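Local coordinates for putative branched-chain amino acid aminotransferase IlvE (Streptococcus mutans, PDB 4DQN), which probably catalyses the pyridoxal-phosphate-dependent transfer of the amino group between isoleucine, leucine or valine and 2-oxoglutarate, at residues Leu64-Leu76 with Glu115-Leu129. Residues are numbered along the deposited sequence; the frame is centred on the assembly and turned at random.
Sequences LKAYRTKDGSVQL and EEYVPPYGTGATLYL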
ATOM      1  N   LEU A  64       9.845  15.269   8.657  1.00 27.82           N
ATOM      2  CA  LEU A  64      11.037  15.995   9.089  1.00 26.98           C
ATOM      3  C   LEU A  64      10.599  17.117  10.003  1.00 27.01           C
ATOM      4  O   LEU A  64       9.433  17.509   9.994  1.00 27.72           O
ATOM      5  CB  LEU A  64      11.853  16.516   7.893  1.00 26.81           C
ATOM      6  CG  LEU A  64      11.262  17.562   6.934  1.00 27.87           C
ATOM      7  CD1 LEU A  64      12.361  18.230   6.114  1.00 28.54           C
ATOM      8  CD2 LEU A  64      10.186  16.966   6.009  1.00 26.12           C
ATOM      9  N   LYS A  65      11.522  17.620  10.818  1.00 25.09           N
ATOM     10  CA  LYS A  65      11.157  18.596  11.838  1.00 25.81           C
ATOM     11  C   LYS A  65      11.848  19.940  11.649  1.00 27.46           C
ATOM     12  O   LYS A  65      12.956  20.007  11.109  1.00 25.50           O
ATOM     13  CB  LYS A  65      11.473  18.035  13.236  1.00 24.92           C
ATOM     14  CG  LYS A  65      10.457  17.002  13.713  1.00 28.78           C
ATOM     15  CD  LYS A  65      10.965  16.248  14.947  1.00 26.75           C
ATOM     16  CE  LYS A  65       9.873  15.403  15.574  1.00 30.71           C
ATOM     17  NZ  LYS A  65      10.387  14.628  16.745  1.00 33.61           N
ATOM     18  N   ALA A  66      11.168  21.007  12.080  1.00 25.36           N
ATOM     19  CA  ALA A  66      11.782  22.331  12.166  1.00 28.03           C
ATOM     20  C   ALA A  66      11.995  22.608  13.641  1.00 26.57           C
ATOM     21  O   ALA A  66      11.115  22.328  14.462  1.00 25.84           O
ATOM     22  CB  ALA A  66      10.876  23.412  11.533  1.00 27.14           C
ATOM     23  N   TYR A  67      13.158  23.156  13.976  1.00 26.80           N
ATOM     24  CA  TYR A  67      13.566  23.310  15.363  1.00 28.38           C
ATOM     25  C   TYR A  67      13.805  24.783  15.646  1.00 31.37           C
ATOM     26  O   TYR A  67      14.511  25.443  14.884  1.00 29.21           O
ATOM     27  CB  TYR A  67      14.885  22.552  15.593  1.00 28.47           C
ATOM     28  CG  TYR A  67      14.824  21.070  15.272  1.00 25.92           C
ATOM     29  CD1 TYR A  67      14.994  20.608  13.965  1.00 27.24           C
ATOM     30  CD2 TYR A  67      14.602  20.134  16.275  1.00 27.66           C
ATOM     31  CE1 TYR A  67      14.927  19.244  13.671  1.00 27.74           C
ATOM     32  CE2 TYR A  67      14.539  18.777  15.992  1.00 27.52           C
ATOM     33  CZ  TYR A  67      14.704  18.343  14.690  1.00 26.47           C
ATOM     34  OH  TYR A  67      14.646  16.991  14.415  1.00 26.61           O
ATOM     35  N   ARG A  68      13.234  25.311  16.725  1.00 31.54           N
ATOM     36  CA  ARG A  68      13.590  26.674  17.136  1.00 32.23           C
ATOM     37  C   ARG A  68      14.856  26.655  17.991  1.00 31.44           C
ATOM     38  O   ARG A  68      14.993  25.822  18.893  1.00 31.84           O
ATOM     39  CB  ARG A  68      12.443  27.353  17.892  1.00 30.94           C
ATOM     40  CG  ARG A  68      12.639  28.857  18.031  1.00 31.96           C
ATOM     41  CD  ARG A  68      11.509  29.510  18.802  1.00 32.54           C
ATOM     42  NE  ARG A  68      10.216  29.381  18.118  1.00 33.93           N
ATOM     43  CZ  ARG A  68       9.819  30.169  17.119  1.00 33.99           C
ATOM     44  NH1 ARG A  68      10.618  31.133  16.676  1.00 35.40           N
ATOM     45  NH2 ARG A  68       8.621  29.999  16.566  1.00 33.72           N
ATOM     46  N   THR A  69      15.781  27.565  17.704  1.00 32.93           N
ATOM     47  CA  THR A  69      17.052  27.618  18.420  1.00 32.62           C
ATOM     48  C   THR A  69      17.036  28.643  19.559  1.00 35.30           C
ATOM     49  O   THR A  69      16.053  29.354  19.759  1.00 31.00           O
ATOM     50  CB  THR A  69      18.222  27.948  17.474  1.00 30.94           C
ATOM     51  OG1 THR A  69      18.041  29.264  16.925  1.00 30.50           O
ATOM     52  CG2 THR A  69      18.302  26.929  16.349  1.00 30.38           C
ATOM     53  N   LYS A  70      18.144  28.722  20.288  1.00 32.87           N
ATOM     54  CA  LYS A  70      18.240  29.557  21.478  1.00 35.58           C
ATOM     55  C   LYS A  70      18.013  31.051  21.201  1.00 36.67           C
ATOM     56  O   LYS A  70      17.510  31.771  22.070  1.00 39.47           O
ATOM     57  CB  LYS A  70      19.601  29.320  22.143  1.00 36.95           C
ATOM     58  CG  LYS A  70      19.667  29.642  23.628  1.00 46.36           C
ATOM     59  CD  LYS A  70      20.995  29.162  24.220  1.00 47.87           C
ATOM     60  CE  LYS A  70      22.175  29.686  23.412  1.00 46.24           C
ATOM     61  NZ  LYS A  70      23.493  29.083  23.813  1.00 47.13           N
ATOM     62  N   ASP A  71      18.363  31.522  20.004  1.00 33.58           N
ATOM     63  CA  ASP A  71      18.161  32.936  19.677  1.00 36.64           C
ATOM     64  C   ASP A  71      16.804  33.199  19.029  1.00 38.07           C
ATOM     65  O   ASP A  71      16.502  34.329  18.644  1.00 33.63           O
ATOM     66  CB  ASP A  71      19.310  33.507  18.822  1.00 33.74           C
ATOM     67  CG  ASP A  71      19.301  33.005  17.388  1.00 37.83           C
ATOM     68  OD1 ASP A  71      18.528  32.079  17.046  1.00 36.06           O
ATOM     69  OD2 ASP A  71      20.096  33.539  16.583  1.00 38.05           O
ATOM     70  N   GLY A  72      15.998  32.148  18.893  1.00 33.02           N
ATOM     71  CA  GLY A  72      14.667  32.288  18.333  1.00 32.56           C
ATOM     72  C   GLY A  72      14.540  31.857  16.880  1.00 36.78           C
ATOM     73  O   GLY A  72      13.426  31.589  16.405  1.00 34.04           O
ATOM     74  N   SER A  73      15.661  31.791  16.168  1.00 30.99           N
ATOM     75  CA  SER A  73      15.627  31.399  14.762  1.00 33.44           C
ATOM     76  C   SER A  73      15.284  29.911  14.611  1.00 32.51           C
ATOM     77  O   SER A  73      15.494  29.111  15.534  1.00 30.51           O
ATOM     78  CB  SER A  73      16.941  31.739  14.054  1.00 36.63           C
ATOM     79  OG  SER A  73      18.048  31.109  14.678  1.00 38.47           O
ATOM     80  N   VAL A  74      14.742  29.554  13.450  1.00 32.11           N
ATOM     81  CA  VAL A  74      14.239  28.201  13.214  1.00 30.28           C
ATOM     82  C   VAL A  74      15.075  27.536  12.129  1.00 30.08           C
ATOM     83  O   VAL A  74      15.528  28.195  11.193  1.00 29.47           O
ATOM     84  CB  VAL A  74      12.757  28.238  12.800  1.00 31.50           C
ATOM     85  CG1 VAL A  74      12.231  26.816  12.524  1.00 29.58           C
ATOM     86  CG2 VAL A  74      11.940  28.896  13.897  1.00 31.48           C
ATOM     87  N   GLN A  75      15.307  26.236  12.259  1.00 28.62           N
ATOM     88  CA  GLN A  75      16.120  25.537  11.273  1.00 29.06           C
ATOM     89  C   GLN A  75      15.589  24.136  10.967  1.00 28.81           C
ATOM     90  O   GLN A  75      14.887  23.532  11.778  1.00 28.02           O
ATOM     91  CB  GLN A  75      17.579  25.470  11.746  1.00 30.31           C
ATOM     92  CG  GLN A  75      17.774  24.709  13.055  1.00 28.90           C
ATOM     93  CD  GLN A  75      19.158  24.930  13.634  1.00 32.30           C
ATOM     94  OE1 GLN A  75      19.748  25.983  13.436  1.00 30.73           O
ATOM     95  NE2 GLN A  75      19.682  23.938  14.353  1.00 32.60           N
ATOM     96  N   LEU A  76      15.923  23.639   9.780  1.00 27.74           N
ATOM     97  CA  LEU A  76      15.624  22.267   9.389  1.00 29.61           C
ATOM     98  C   LEU A  76      16.879  21.441   9.586  1.00 29.36           C
ATOM     99  O   LEU A  76      17.989  21.989   9.628  1.00 31.12           O
ATOM    100  CB  LEU A  76      15.213  22.213   7.917  1.00 25.89           C
ATOM    101  CG  LEU A  76      13.895  22.900   7.587  1.00 28.14           C
ATOM    102  CD1 LEU A  76      13.688  22.927   6.075  1.00 30.66           C
ATOM    103  CD2 LEU A  76      12.725  22.189   8.284  1.00 26.61           C
ATOM    104  N   GLU A 115       5.319  30.057  11.123  1.00 29.29           N
ATOM    105  CA  GLU A 115       6.438  30.116  12.075  1.00 30.51           C
ATOM    106  C   GLU A 115       5.998  30.286  13.516  1.00 31.20           C
ATOM    107  O   GLU A 115       6.701  29.877  14.452  1.00 32.55           O
ATOM    108  CB  GLU A 115       7.464  31.196  11.686  1.00 34.54           C
ATOM    109  CG  GLU A 115       8.835  30.957  12.353  1.00 40.26           C
ATOM    110  CD  GLU A 115       9.993  31.731  11.726  1.00 50.68           C
ATOM    111  OE1 GLU A 115      10.181  31.664  10.487  1.00 49.75           O
ATOM    112  OE2 GLU A 115      10.739  32.391  12.487  1.00 57.06           O
ATOM    113  N   GLU A 116       4.824  30.865  13.710  1.00 29.84           N
ATOM    114  CA  GLU A 116       4.351  31.084  15.064  1.00 35.28           C
ATOM    115  C   GLU A 116       3.923  29.757  15.702  1.00 35.33           C
ATOM    116  O   GLU A 116       3.684  29.683  16.912  1.00 32.03           O
ATOM    117  CB  GLU A 116       3.240  32.144  15.084  1.00 36.13           C
ATOM    118  CG  GLU A 116       1.910  31.712  14.437  1.00 41.93           C
ATOM    119  CD  GLU A 116       1.900  31.728  12.896  1.00 42.90           C
ATOM    120  OE1 GLU A 116       2.963  31.891  12.250  1.00 40.56           O
ATOM    121  OE2 GLU A 116       0.796  31.569  12.324  1.00 48.83           O
ATOM    122  N   TYR A 117       3.853  28.692  14.900  1.00 32.54           N
ATOM    123  CA  TYR A 117       3.534  27.367  15.450  1.00 30.55           C
ATOM    124  C   TYR A 117       4.775  26.528  15.756  1.00 29.45           C
ATOM    125  O   TYR A 117       4.670  25.425  16.308  1.00 30.57           O
ATOM    126  CB  TYR A 117       2.595  26.587  14.513  1.00 29.57           C
ATOM    127  CG  TYR A 117       1.213  27.176  14.430  1.00 28.88           C
ATOM    128  CD1 TYR A 117       0.914  28.157  13.494  1.00 32.52           C
ATOM    129  CD2 TYR A 117       0.207  26.754  15.287  1.00 31.91           C
ATOM    130  CE1 TYR A 117      -0.341  28.707  13.417  1.00 32.13           C
ATOM    131  CE2 TYR A 117      -1.060  27.296  15.214  1.00 34.14           C
ATOM    132  CZ  TYR A 117      -1.320  28.276  14.274  1.00 37.48           C
ATOM    133  OH  TYR A 117      -2.573  28.831  14.179  1.00 43.85           O
ATOM    134  N   VAL A 118       5.947  27.026  15.380  1.00 28.93           N
ATOM    135  CA  VAL A 118       7.181  26.364  15.782  1.00 28.25           C
ATOM    136  C   VAL A 118       7.347  26.618  17.291  1.00 30.52           C
ATOM    137  O   VAL A 118       7.508  27.768  17.708  1.00 31.30           O
ATOM    138  CB  VAL A 118       8.398  26.897  14.996  1.00 29.65           C
ATOM    139  CG1 VAL A 118       9.654  26.114  15.366  1.00 28.92           C
ATOM    140  CG2 VAL A 118       8.148  26.795  13.493  1.00 29.08           C
ATOM    141  N   PRO A 119       7.275  25.550  18.110  1.00 28.73           N
ATOM    142  CA  PRO A 119       7.262  25.680  19.575  1.00 30.49           C
ATOM    143  C   PRO A 119       8.475  26.445  20.107  1.00 30.51           C
ATOM    144  O   PRO A 119       9.514  26.476  19.446  1.00 30.12           O
ATOM    145  CB  PRO A 119       7.305  24.228  20.049  1.00 33.44           C
ATOM    146  CG  PRO A 119       6.613  23.464  18.914  1.00 29.93           C
ATOM    147  CD  PRO A 119       7.161  24.141  17.688  1.00 29.79           C
ATOM    148  N   PRO A 120       8.335  27.068  21.287  1.00 29.50           N
ATOM    149  CA  PRO A 120       9.436  27.820  21.889  1.00 35.54           C
ATOM    150  C   PRO A 120      10.595  26.916  22.305  1.00 34.13           C
ATOM    151  O   PRO A 120      10.385  25.762  22.660  1.00 31.31           O
ATOM    152  CB  PRO A 120       8.796  28.431  23.149  1.00 33.75           C
ATOM    153  CG  PRO A 120       7.333  28.414  22.899  1.00 38.08           C
ATOM    154  CD  PRO A 120       7.093  27.177  22.074  1.00 33.59           C
ATOM    155  N   TYR A 121      11.809  27.450  22.250  1.00 34.64           N
ATOM    156  CA  TYR A 121      12.970  26.845  22.898  1.00 34.64           C
ATOM    157  C   TYR A 121      12.743  27.050  24.409  1.00 35.86           C
ATOM    158  O   TYR A 121      12.341  28.147  24.802  1.00 47.77           O
ATOM    159  CB  TYR A 121      14.199  27.637  22.427  1.00 34.50           C
ATOM    160  CG  TYR A 121      15.529  27.134  22.926  1.00 33.95           C
ATOM    161  CD1 TYR A 121      16.008  27.502  24.179  1.00 38.71           C
ATOM    162  CD2 TYR A 121      16.321  26.309  22.137  1.00 34.07           C
ATOM    163  CE1 TYR A 121      17.237  27.053  24.637  1.00 40.46           C
ATOM    164  CE2 TYR A 121      17.555  25.852  22.589  1.00 33.86           C
ATOM    165  CZ  TYR A 121      17.999  26.226  23.838  1.00 38.52           C
ATOM    166  OH  TYR A 121      19.219  25.779  24.287  1.00 42.34           O
ATOM    167  N   GLY A 122      12.948  26.058  25.277  1.00 42.96           N
ATOM    168  CA  GLY A 122      13.296  24.687  24.962  1.00 38.81           C
ATOM    169  C   GLY A 122      12.243  23.748  25.551  1.00 48.06           C
ATOM    170  O   GLY A 122      12.356  23.241  26.675  1.00 50.89           O
ATOM    171  N   THR A 123      11.184  23.549  24.777  1.00 44.30           N
ATOM    172  CA  THR A 123      10.108  22.634  25.109  1.00 40.29           C
ATOM    173  C   THR A 123      10.529  21.231  24.728  1.00 40.87           C
ATOM    174  O   THR A 123       9.963  20.253  25.214  1.00 44.67           O
ATOM    175  CB  THR A 123       8.875  22.977  24.265  1.00 42.85           C
ATOM    176  OG1 THR A 123       9.280  23.138  22.897  1.00 41.79           O
ATOM    177  CG2 THR A 123       8.264  24.281  24.722  1.00 43.60           C
ATOM    178  N   GLY A 124      11.518  21.138  23.838  1.00 39.26           N
ATOM    179  CA  GLY A 124      11.832  19.888  23.162  1.00 37.77           C
ATOM    180  C   GLY A 124      10.817  19.590  22.066  1.00 36.92           C
ATOM    181  O   GLY A 124      10.883  18.559  21.386  1.00 36.58           O
ATOM    182  N   ALA A 125       9.867  20.504  21.889  1.00 35.29           N
ATOM    183  CA  ALA A 125       8.819  20.345  20.887  1.00 34.06           C
ATOM    184  C   ALA A 125       9.235  21.008  19.577  1.00 31.95           C
ATOM    185  O   ALA A 125      10.082  21.911  19.559  1.00 31.70           O
ATOM    186  CB  ALA A 125       7.514  20.920  21.388  1.00 34.65           C
ATOM    187  N   THR A 126       8.636  20.563  18.477  1.00 26.56           N
ATOM    188  CA  THR A 126       9.083  20.977  17.154  1.00 25.25           C
ATOM    189  C   THR A 126       7.901  21.160  16.212  1.00 27.71           C
ATOM    190  O   THR A 126       6.768  20.822  16.552  1.00 27.19           O
ATOM    191  CB  THR A 126      10.005  19.907  16.534  1.00 29.75           C
ATOM    192  OG1 THR A 126       9.305  18.652  16.483  1.00 25.68           O
ATOM    193  CG2 THR A 126      11.285  19.743  17.347  1.00 27.49           C
ATOM    194  N   LEU A 127       8.163  21.698  15.025  1.00 25.46           N
ATOM    195  CA  LEU A 127       7.144  21.731  13.989  1.00 26.93           C
ATOM    196  C   LEU A 127       7.385  20.542  13.067  1.00 26.48           C
ATOM    197  O   LEU A 127       8.393  20.486  12.365  1.00 27.82           O
ATOM    198  CB  LEU A 127       7.201  23.039  13.184  1.00 25.53           C
ATOM    199  CG  LEU A 127       6.043  23.188  12.177  1.00 26.32           C
ATOM    200  CD1 LEU A 127       4.741  23.440  12.903  1.00 27.29           C
ATOM    201  CD2 LEU A 127       6.313  24.297  11.148  1.00 28.42           C
ATOM    202  N   TYR A 128       6.469  19.583  13.075  1.00 28.45           N
ATOM    203  CA  TYR A 128       6.615  18.404  12.221  1.00 25.77           C
ATOM    204  C   TYR A 128       6.050  18.691  10.830  1.00 26.28           C
ATOM    205  O   TYR A 128       4.924  19.164  10.701  1.00 24.74           O
ATOM    206  CB  TYR A 128       5.898  17.207  12.850  1.00 24.67           C
ATOM    207  CG  TYR A 128       6.001  15.929  12.036  1.00 26.13           C
ATOM    208  CD1 TYR A 128       7.199  15.214  11.962  1.00 27.45           C
ATOM    209  CD2 TYR A 128       4.898  15.436  11.351  1.00 27.39           C
ATOM    210  CE1 TYR A 128       7.288  14.040  11.218  1.00 27.98           C
ATOM    211  CE2 TYR A 128       4.973  14.262  10.615  1.00 27.13           C
ATOM    212  CZ  TYR A 128       6.165  13.576  10.553  1.00 26.99           C
ATOM    213  OH  TYR A 128       6.236  12.421   9.808  1.00 29.19           O
ATOM    214  N   LEU A 129       6.843  18.399   9.803  1.00 23.90           N
ATOM    215  CA  LEU A 129       6.428  18.577   8.421  1.00 23.03           C
ATOM    216  C   LEU A 129       6.121  17.216   7.829  1.00 23.55           C
ATOM    217  O   LEU A 129       6.898  16.280   7.996  1.00 22.72           O
ATOM    218  CB  LEU A 129       7.563  19.211   7.611  1.00 23.99           C
ATOM    219  CG  LEU A 129       7.573  20.740   7.515  1.00 30.79           C
ATOM    220  CD1 LEU A 129       7.491  21.363   8.873  1.00 29.69           C
ATOM    221  CD2 LEU A 129       8.817  21.246   6.805  1.00 31.70           C
TER
HETATM  222  O   HOH W   1       9.351  17.126  18.913  1.00 31.18           O
HETATM  223  O   HOH W   2      11.078  24.305  18.598  1.00 31.97           O
HETATM  224  O   HOH W   3       8.596  32.687  14.867  1.00 44.62           O
HETATM  225  O   HOH W   4      13.619  31.667  11.489  1.00 42.83           O
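Antiparallel strand pairing joins Leu-64 to Ala-66 with Leu-127 to Leu-129 in the sheet that also holds strands 147-157 and 74-77, and beyond it an arginine ties the end of the strand to the 3-10 turn and loop of 115-119. Leu-64 with Leu-129 and Ala-66 with Leu-127 are hydrogen-bonded pairs; the bond from Leu-129 N to Leu-64 O (2.7 Å) is nearly straight at 169°. Between them Lys-65 faces Tyr-128 as a non-hydrogen-bonded pair. Leu-64 CD2 packs on Leu-129 CB, and the small methyl of Ala-66 suits the side facing helix 100-113. On the other face the extended Lys-65 chain crosses Thr-126 at about a right angle, its CD 3.3 Å from OG1, and carries NZ on to the carbonyl of Thr-289.

Where the pairing with 126-129 ends, Arg-68, the last residue of its strand, takes over. CG anti to the backbone N (chi1 -166°) and a bend at chi3 turn the guanidinium so that the carbonyls of Val-118 and Pro-119 lie at its edge. NE and NH2 grip Val-118 O side-on, NH2 at 2.7 Å; NE also reaches Pro-119 O, and NH1 turns back to Gly-72 O. One long cation thus satisfies carbonyls of both segments, while water 2 links Arg-68 N to Pro-119 O and Ala-125 O. Val-74 CG2 lies over one face of the guanidinium, toward its rim, and Val-74 CG1 and CG2 both meet Val-118 CG1 tip to tip (3.9 Å).

At the hairpin end Lys-70 CA sits over the Tyr-121 ring, 3.8 Å from its centroid, in a CH-pi contact; the phenol OH is bonded to Asp-332.

The side chain of Tyr-128 lies about 6 Å from that of Lys-188, the predicted cofactor lysine, and packs on Ile-140 of the second subunit, consistent with the small domain of a class-IV aminotransferase bordering its active site.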